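Long-range contact in TsrD (PDB 5X7L), which is a SnoaL-like polyketide cyclase family member of the NTF2 clan, a small alpha-plus-beta protein: residues P91-I95 and L129-A135. Numbering follows the deposited sequence.
Sequences PILGI and LHRQLGA
I95 drives its two branches into the end of helix 126-132. The longer one lies over the imidazole of H130: I95 CD1 sits 3.6 Å from the centroid of the H130 ring and only 7° off the ring normal, a CH-pi contact over the face, while I95 CG1 stands 3.7 Å from H130 NE2. Chi1 of -54° sets CG1 beside the backbone N of I95 and puts I95 CG2 anti to that nitrogen, beside the carbonyl carbon, where it meets L133 CB and A135 CB, each at 4.0 Å. The H130 ring's rotation is restrained by the hydrogen bond from ND1 to the carbonyl oxygen of L126. I95 CD1 also comes within 4.3 Å of L129 CG; beside it I92 and L129 cross at about a right angle, with CG2 of I92 4.0 Å from CD2 of L129; L93 CD1 reaches that same leucine methyl more loosely. A type I' turn from I92 to I95 is closed by paired N-H and C=O bonds between its end residues, and a Schellman motif with G134 at C-prime ends the helix and brings A135 round toward I95. The contact ties the loop between strands 77-88 and 101-113 to the C-terminal helix. I92 also packs on W57 and T60 of helix 47-60, L129 and L133 rest on F102 of strand 101-113, and H130 touches L127 of the second subunit.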
loop_
_atom_site.group_PDB
_atom_site.type_symbol
_atom_site.label_atom_id
_atom_site.label_comp_id
_atom_site.label_asym_id
_atom_site.label_seq_id
_atom_site.Cartn_x
_atom_site.Cartn_y
_atom_site.Cartn_z
ATOM N N PRO B 91 11.801 1.919 -20.502
ATOM C CA PRO B 91 11.237 2.967 -19.648
ATOM C C PRO B 91 10.184 2.421 -18.693
ATOM O O PRO B 91 9.350 1.607 -19.095
ATOM C CB PRO B 91 10.601 3.940 -20.649
ATOM C CG PRO B 91 11.280 3.658 -21.946
ATOM C CD PRO B 91 11.573 2.190 -21.930
ATOM N N ILE B 92 10.239 2.856 -17.439
ATOM C CA ILE B 92 9.264 2.456 -16.432
ATOM C C ILE B 92 8.703 3.702 -15.762
ATOM O O ILE B 92 9.432 4.413 -15.073
ATOM C CB ILE B 92 9.885 1.542 -15.355
ATOM C CG1 ILE B 92 10.324 0.208 -15.967
ATOM C CG2 ILE B 92 8.892 1.311 -14.217
ATOM C CD1 ILE B 92 11.109 -0.676 -15.019
ATOM N N LEU B 93 7.413 3.960 -15.973
ATOM C CA LEU B 93 6.704 5.052 -15.303
ATOM C C LEU B 93 7.460 6.382 -15.372
ATOM O O LEU B 93 7.593 7.087 -14.371
ATOM C CB LEU B 93 6.426 4.677 -13.843
ATOM C CG LEU B 93 5.672 3.360 -13.636
ATOM C CD1 LEU B 93 5.641 2.990 -12.161
ATOM C CD2 LEU B 93 4.259 3.431 -14.203
ATOM N N GLY B 94 7.963 6.708 -16.560
ATOM C CA GLY B 94 8.671 7.963 -16.778
ATOM C C GLY B 94 10.165 7.921 -16.503
ATOM O O GLY B 94 10.866 8.900 -16.751
ATOM N N ILE B 95 10.652 6.792 -15.989
ATOM C CA ILE B 95 12.074 6.614 -15.696
ATOM C C ILE B 95 12.770 5.985 -16.900
ATOM O O ILE B 95 12.436 4.867 -17.284
ATOM C CB ILE B 95 12.298 5.700 -14.470
ATOM C CG1 ILE B 95 11.517 6.209 -13.252
ATOM C CG2 ILE B 95 13.787 5.587 -14.155
ATOM C CD1 ILE B 95 11.412 5.194 -12.129
ATOM N N LEU B 129 11.488 3.005 -6.013
ATOM C CA LEU B 129 11.762 2.619 -7.394
ATOM C C LEU B 129 12.599 3.686 -8.105
ATOM O O LEU B 129 13.593 3.371 -8.765
ATOM C CB LEU B 129 10.456 2.371 -8.152
ATOM C CG LEU B 129 10.598 1.792 -9.559
ATOM C CD1 LEU B 129 11.184 0.387 -9.519
ATOM C CD2 LEU B 129 9.251 1.802 -10.270
ATOM N N HIS B 130 12.199 4.946 -7.957
ATOM C CA HIS B 130 12.945 6.062 -8.538
ATOM C C HIS B 130 14.374 6.132 -8.018
ATOM O O HIS B 130 15.311 6.361 -8.784
ATOM C CB HIS B 130 12.235 7.386 -8.261
ATOM C CG HIS B 130 11.139 7.694 -9.230
ATOM N ND1 HIS B 130 9.949 7.000 -9.257
ATOM C CD2 HIS B 130 11.057 8.621 -10.213
ATOM C CE1 HIS B 130 9.179 7.491 -10.212
ATOM N NE2 HIS B 130 9.828 8.473 -10.808
ATOM N N ARG B 131 14.537 5.936 -6.714
ATOM C CA ARG B 131 15.865 5.977 -6.109
ATOM C C ARG B 131 16.751 4.837 -6.601
ATOM O O ARG B 131 17.914 5.051 -6.936
ATOM C CB ARG B 131 15.759 5.966 -4.586
ATOM C CG ARG B 131 15.443 7.346 -4.039
ATOM C CD ARG B 131 15.153 7.340 -2.553
ATOM N NE ARG B 131 14.874 8.693 -2.074
ATOM C CZ ARG B 131 14.234 8.978 -0.944
ATOM N NH1 ARG B 131 13.788 8.005 -0.156
ATOM N NH2 ARG B 131 14.032 10.245 -0.602
ATOM N N GLN B 132 16.197 3.632 -6.663
ATOM C CA GLN B 132 16.965 2.474 -7.104
ATOM C C GLN B 132 17.354 2.560 -8.576
ATOM O O GLN B 132 18.431 2.102 -8.965
ATOM C CB GLN B 132 16.179 1.194 -6.852
ATOM C CG GLN B 132 15.987 0.887 -5.384
ATOM C CD GLN B 132 15.021 -0.253 -5.172
ATOM O OE1 GLN B 132 14.943 -1.159 -5.989
ATOM N NE2 GLN B 132 14.270 -0.208 -4.083
ATOM N N LEU B 133 16.488 3.148 -9.393
ATOM C CA LEU B 133 16.737 3.216 -10.831
ATOM C C LEU B 133 17.456 4.499 -11.250
ATOM O O LEU B 133 17.592 4.779 -12.442
ATOM C CB LEU B 133 15.426 3.038 -11.598
ATOM C CG LEU B 133 14.763 1.673 -11.379
ATOM C CD1 LEU B 133 13.475 1.566 -12.183
ATOM C CD2 LEU B 133 15.705 0.520 -11.714
ATOM N N GLY B 134 17.930 5.259 -10.266
ATOM C CA GLY B 134 18.820 6.389 -10.510
ATOM C C GLY B 134 18.140 7.671 -10.948
ATOM O O GLY B 134 18.800 8.590 -11.432
ATOM N N ALA B 135 16.823 7.738 -10.772
ATOM C CA ALA B 135 16.049 8.908 -11.181
ATOM C C ALA B 135 16.007 9.977 -10.091
ATOM O O ALA B 135 15.704 11.137 -10.368
ATOM C CB ALA B 135 14.638 8.495 -11.566
#